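Local coordinates for protein DNA polymerase (Bacillus phage phi29, PDB 2PY5) that copies the phage genome from a protein primer with high processivity, displacing the non-template strand and proofreading through its own 3'-5' exonuclease, at residues F69-N72 and W73-N77; D45-M48 and A49-K53. The protein carries 2 engineered substitutions. All coordinates share one frame; numbering follows the deposited sequence.

Interaction 1: F69-N72 and W73-N77; sequences FIIN and WLERN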
loop_
_atom_site.group_PDB
_atom_site.type_symbol
_atom_site.label_atom_id
_atom_site.label_comp_id
_atom_site.label_asym_id
_atom_site.label_seq_id
_atom_site.Cartn_x
_atom_site.Cartn_y
_atom_site.Cartn_z
ATOM N N PHE F 69 -12.173 -16.484 -11.038
ATOM C CA PHE F 69 -12.305 -17.745 -11.748
ATOM C C PHE F 69 -12.819 -18.849 -10.832
ATOM O O PHE F 69 -13.680 -19.649 -11.224
ATOM C CB PHE F 69 -10.993 -18.131 -12.443
ATOM C CG PHE F 69 -10.626 -17.205 -13.559
ATOM C CD1 PHE F 69 -9.993 -15.982 -13.306
ATOM C CD2 PHE F 69 -10.944 -17.516 -14.873
ATOM C CE1 PHE F 69 -9.695 -15.111 -14.359
ATOM C CE2 PHE F 69 -10.618 -16.658 -15.885
ATOM C CZ PHE F 69 -9.986 -15.469 -15.630
ATOM N N ILE F 70 -12.309 -18.874 -9.595
ATOM C CA ILE F 70 -12.707 -19.855 -8.604
ATOM C C ILE F 70 -14.171 -19.708 -8.238
ATOM O O ILE F 70 -14.906 -20.689 -8.195
ATOM C CB ILE F 70 -11.798 -19.726 -7.353
ATOM C CG1 ILE F 70 -10.383 -20.190 -7.674
ATOM C CG2 ILE F 70 -12.351 -20.494 -6.154
ATOM C CD1 ILE F 70 -9.367 -19.768 -6.668
ATOM N N ILE F 71 -14.610 -18.476 -7.983
ATOM C CA ILE F 71 -16.009 -18.234 -7.607
ATOM C C ILE F 71 -16.963 -18.526 -8.779
ATOM O O ILE F 71 -18.035 -19.110 -8.575
ATOM C CB ILE F 71 -16.219 -16.852 -6.965
ATOM C CG1 ILE F 71 -15.448 -16.784 -5.642
ATOM C CG2 ILE F 71 -17.704 -16.622 -6.659
ATOM C CD1 ILE F 71 -15.542 -15.435 -4.953
ATOM N N ASN F 72 -16.579 -18.119 -9.992
ATOM C CA ASN F 72 -17.349 -18.499 -11.175
ATOM C C ASN F 72 -17.543 -20.020 -11.240
ATOM O O ASN F 72 -18.611 -20.502 -11.576
ATOM C CB ASN F 72 -16.673 -17.998 -12.458
ATOM C CG ASN F 72 -17.110 -16.594 -12.842
ATOM O OD1 ASN F 72 -16.492 -15.589 -12.416
ATOM N ND2 ASN F 72 -18.168 -16.501 -13.599
ATOM N N TRP F 73 -16.506 -20.784 -10.912
ATOM C CA TRP F 73 -16.623 -22.246 -10.936
ATOM C C TRP F 73 -17.548 -22.736 -9.821
ATOM O O TRP F 73 -18.445 -23.535 -10.061
ATOM C CB TRP F 73 -15.250 -22.906 -10.808
ATOM C CG TRP F 73 -15.266 -24.408 -10.950
ATOM C CD1 TRP F 73 -15.039 -25.121 -12.094
ATOM C CD2 TRP F 73 -15.533 -25.382 -9.923
ATOM N NE1 TRP F 73 -15.148 -26.455 -11.853
ATOM C CE2 TRP F 73 -15.450 -26.655 -10.532
ATOM C CE3 TRP F 73 -15.830 -25.306 -8.560
ATOM C CZ2 TRP F 73 -15.654 -27.838 -9.824
ATOM C CZ3 TRP F 73 -16.021 -26.470 -7.853
ATOM C CH2 TRP F 73 -15.953 -27.730 -8.492
ATOM N N LEU F 74 -17.332 -22.227 -8.604
ATOM C CA LEU F 74 -18.107 -22.663 -7.461
ATOM C C LEU F 74 -19.595 -22.506 -7.742
ATOM O O LEU F 74 -20.360 -23.420 -7.525
ATOM C CB LEU F 74 -17.698 -21.897 -6.188
ATOM C CG LEU F 74 -16.326 -22.257 -5.633
ATOM C CD1 LEU F 74 -15.878 -21.192 -4.645
ATOM C CD2 LEU F 74 -16.345 -23.623 -4.947
ATOM N N GLU F 75 -19.974 -21.334 -8.263
ATOM C CA GLU F 75 -21.375 -21.001 -8.535
ATOM C C GLU F 75 -22.015 -21.893 -9.591
ATOM O O GLU F 75 -23.236 -22.030 -9.605
ATOM C CB GLU F 75 -21.481 -19.533 -8.953
ATOM C CG GLU F 75 -21.218 -18.560 -7.791
ATOM C CD GLU F 75 -22.402 -18.433 -6.858
ATOM O OE1 GLU F 75 -23.557 -18.602 -7.326
ATOM O OE2 GLU F 75 -22.200 -18.132 -5.658
ATOM N N ARG F 76 -21.205 -22.483 -10.474
ATOM C CA ARG F 76 -21.718 -23.378 -11.514
ATOM C C ARG F 76 -21.613 -24.858 -11.163
ATOM O O ARG F 76 -22.057 -25.719 -11.927
ATOM C CB ARG F 76 -20.982 -23.108 -12.821
ATOM C CG ARG F 76 -21.309 -21.756 -13.443
ATOM C CD ARG F 76 -20.408 -21.511 -14.604
ATOM N NE ARG F 76 -20.790 -20.326 -15.378
ATOM C CZ ARG F 76 -20.471 -19.081 -15.026
ATOM N NH1 ARG F 76 -19.782 -18.833 -13.930
ATOM N NH2 ARG F 76 -20.847 -18.070 -15.789
ATOM N N ASN F 77 -21.040 -25.155 -10.011
ATOM C CA ASN F 77 -20.719 -26.513 -9.638
ATOM C C ASN F 77 -21.258 -26.867 -8.258
ATOM O O ASN F 77 -20.690 -27.717 -7.554
ATOM C CB ASN F 77 -19.221 -26.737 -9.751
ATOM C CG ASN F 77 -18.781 -26.923 -11.191
ATOM O OD1 ASN F 77 -18.815 -28.048 -11.722
ATOM N ND2 ASN F 77 -18.392 -25.829 -11.841
#

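Interaction 2: D45-M48 and A49-K53; sequences DEFM and AWVLK. With EDO (1,2-ethanediol), chain P.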
loop_
_atom_site.group_PDB
_atom_site.type_symbol
_atom_site.label_atom_id
_atom_site.label_comp_id
_atom_site.label_asym_id
_atom_site.label_seq_id
_atom_site.Cartn_x
_atom_site.Cartn_y
_atom_site.Cartn_z
ATOM N N ASP F 45 -11.581 -27.734 -13.930
ATOM C CA ASP F 45 -12.335 -28.812 -13.300
ATOM C C ASP F 45 -11.407 -29.738 -12.526
ATOM O O ASP F 45 -11.704 -30.118 -11.409
ATOM C CB ASP F 45 -13.085 -29.643 -14.338
ATOM C CG ASP F 45 -14.360 -28.981 -14.853
ATOM O OD1 ASP F 45 -14.880 -28.049 -14.213
ATOM O OD2 ASP F 45 -14.889 -29.454 -15.899
ATOM N N GLU F 46 -10.291 -30.097 -13.145
ATOM C CA GLU F 46 -9.309 -30.956 -12.510
ATOM C C GLU F 46 -8.733 -30.282 -11.262
ATOM O O GLU F 46 -8.606 -30.924 -10.207
ATOM C CB GLU F 46 -8.195 -31.257 -13.494
ATOM C CG GLU F 46 -7.212 -32.268 -13.010
ATOM C CD GLU F 46 -6.255 -32.652 -14.099
ATOM O OE1 GLU F 46 -5.249 -31.934 -14.282
ATOM O OE2 GLU F 46 -6.531 -33.663 -14.796
ATOM N N PHE F 47 -8.377 -29.007 -11.401
ATOM C CA PHE F 47 -7.801 -28.240 -10.282
ATOM C C PHE F 47 -8.789 -28.201 -9.116
ATOM O O PHE F 47 -8.431 -28.464 -7.953
ATOM C CB PHE F 47 -7.486 -26.810 -10.710
ATOM C CG PHE F 47 -6.956 -25.950 -9.572
ATOM C CD1 PHE F 47 -5.637 -26.119 -9.134
ATOM C CD2 PHE F 47 -7.746 -24.991 -8.953
ATOM C CE1 PHE F 47 -5.133 -25.360 -8.071
ATOM C CE2 PHE F 47 -7.235 -24.221 -7.901
ATOM C CZ PHE F 47 -5.922 -24.418 -7.473
ATOM N N MET F 48 -10.027 -27.849 -9.419
ATOM C CA MET F 48 -11.033 -27.672 -8.365
ATOM C C MET F 48 -11.394 -29.007 -7.673
ATOM O O MET F 48 -11.690 -29.032 -6.473
ATOM C CB MET F 48 -12.288 -26.980 -8.907
ATOM C CG MET F 48 -12.025 -25.548 -9.294
ATOM S SD MET F 48 -11.416 -24.501 -7.941
ATOM C CE MET F 48 -12.774 -24.594 -6.751
ATOM N N ALA F 49 -11.393 -30.115 -8.407
ATOM C CA ALA F 49 -11.576 -31.418 -7.773
ATOM C C ALA F 49 -10.498 -31.631 -6.695
ATOM O O ALA F 49 -10.800 -32.109 -5.611
ATOM C CB ALA F 49 -11.544 -32.553 -8.821
ATOM N N TRP F 50 -9.262 -31.252 -7.011
ATOM C CA TRP F 50 -8.150 -31.324 -6.075
ATOM C C TRP F 50 -8.384 -30.375 -4.884
ATOM O O TRP F 50 -8.228 -30.780 -3.711
ATOM C CB TRP F 50 -6.833 -31.010 -6.801
ATOM C CG TRP F 50 -5.662 -30.845 -5.877
ATOM C CD1 TRP F 50 -4.916 -31.845 -5.315
ATOM C CD2 TRP F 50 -5.101 -29.610 -5.407
ATOM N NE1 TRP F 50 -3.936 -31.304 -4.519
ATOM C CE2 TRP F 50 -4.020 -29.941 -4.561
ATOM C CE3 TRP F 50 -5.400 -28.254 -5.623
ATOM C CZ2 TRP F 50 -3.250 -28.970 -3.922
ATOM C CZ3 TRP F 50 -4.626 -27.286 -4.984
ATOM C CH2 TRP F 50 -3.551 -27.659 -4.154
ATOM N N VAL F 51 -8.776 -29.142 -5.181
ATOM C CA VAL F 51 -9.092 -28.156 -4.134
ATOM C C VAL F 51 -10.092 -28.747 -3.134
ATOM O O VAL F 51 -9.932 -28.594 -1.922
ATOM C CB VAL F 51 -9.691 -26.855 -4.716
ATOM C CG1 VAL F 51 -10.223 -25.939 -3.597
ATOM C CG2 VAL F 51 -8.683 -26.128 -5.605
ATOM N N LEU F 52 -11.119 -29.432 -3.631
ATOM C CA LEU F 52 -12.185 -29.889 -2.754
ATOM C C LEU F 52 -11.734 -31.008 -1.843
ATOM O O LEU F 52 -12.282 -31.170 -0.752
ATOM C CB LEU F 52 -13.424 -30.282 -3.527
ATOM C CG LEU F 52 -14.126 -29.197 -4.326
ATOM C CD1 LEU F 52 -15.418 -29.747 -4.957
ATOM C CD2 LEU F 52 -14.411 -27.949 -3.513
ATOM N N LYS F 53 -10.724 -31.761 -2.272
ATOM C CA LYS F 53 -10.247 -32.908 -1.512
ATOM C C LYS F 53 -9.023 -32.626 -0.651
ATOM O O LYS F 53 -8.786 -33.360 0.319
ATOM C CB LYS F 53 -9.924 -34.066 -2.460
ATOM C CG LYS F 53 -11.114 -34.894 -2.844
ATOM C CD LYS F 53 -10.698 -36.039 -3.757
ATOM C CE LYS F 53 -11.765 -37.110 -3.830
ATOM N NZ LYS F 53 -11.486 -38.072 -4.939
HETATM C C1 EDO P . -12.256 -32.275 -16.625
HETATM O O1 EDO P . -10.828 -32.279 -16.524
HETATM C C2 EDO P . -12.726 -31.197 -17.594
HETATM O O2 EDO P . -14.162 -31.167 -17.669
#

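Interaction 1: F69-N72 and W73-N77
Arg76 folds back along the last turn of helix 63-76 to meet Asn72. CB, CG and CD all pass over the Asn72 carbonyl oxygen, CG nearest at 3.5 Å from O. This course follows from chi1 of -69°, which sets CG anti to the carbonyl carbon; from CG to NE the chain is extended, and a turn at the last torsion brings NH1 back. NH1 donates to Asn72 O over 3.1 Å, with 156° at the hydrogen. The oxygen lies in the guanidinium plane, yet NH1 stands above the carbonyl plane. The backbone N of Arg76 gives the same oxygen a second, weak bond. NH2 bonds to the carbonyl oxygen of Gly410.

One turn of the helix also pairs Ile70 with Leu74, whose methyls CG2 and CD1 lie 3.9 Å apart on the side that packs against strand 100-110. Asn77 ND2 reaches Trp73 O at 2.9 Å, from the opposite face of that carbonyl to Arg76 N, and lies above one face of the indole, offset toward its rim. The helix belongs to the exonuclease region, and its Phe69, which interacts with the primer terminal protein, lies beside Thr15 and Phe65 of the proofreading site.

Near the C-terminal end of the helix, where carbonyls begin to lack i+4 amides, side-chain N-H groups supplement the backbone donors, and a positive guanidinium there would probably be favoured by the helix dipole.

Interaction 2: D45-M48 and A49-K53
Val51 CG2 sits over one face of the Phe47 ring, 3.3 Å from CE2, a tight methyl-to-ring contact one helical turn apart. The same methyl also meets Met48, whose SD is 3.9 Å from CG2; Met48 and Val51 run side by side, the methionine chain bent at both chi2 and chi3. Phe47 also touches Trp50, with CE1 placed 3.7 Å from CZ3. The two ring planes are inclined at 44° and their centroids lie 5.5 Å apart, an oblique pairing that is neither a stack nor a T-shape. Three residues apart, and with CG anti to the backbone N in both (chi1 177° and 171°), the two rings come together.

All of this belongs to helix 44-54, which packs on the mixed sheet of the exonuclease domain: Phe47 meets Phe13 edge-to-face, Trp50 stacks on Tyr29, and Val51 rests on Leu58 and Ile105. Regular i to i+4 bonds hold the turns together, among them Val51 N to Phe47 O at 2.9 Å and Leu52 N to Met48 O.

Toward solvent, Glu46 extends its chain to bond with Tyr27 through OE1. At the N-terminal end Asp45 divides its carboxylate: OD1 accepts from Trp73 NE1, while OD2 takes a 2.6 Å hydrogen bond from O2 of an ethanediol, probably a crystallisation additive, that also bonds Ser43 OG.

How the interactions relate
From the N terminus the chain lays down strands 8-15, 24-31 and 38-41, then enters helix 44-54, where interaction 2 lies, runs through strand 57-60 and then forms helix 63-76, the site of interaction 1. Each contact is local and closes only a helical turn, so the two follow in series and neither nest nor cross. Their centres are 12 Å apart, and the helices meet directly: Trp73 CD2 packs 3.6 Å from Met48 CG, and Leu74 CD2 lies 4.1 Å from Met48 CE. Both helices also touch strand 100-110 through Ile105. Helix 63-76 additionally reaches strand 402-406, joining the exonuclease domain to the TPR2 region.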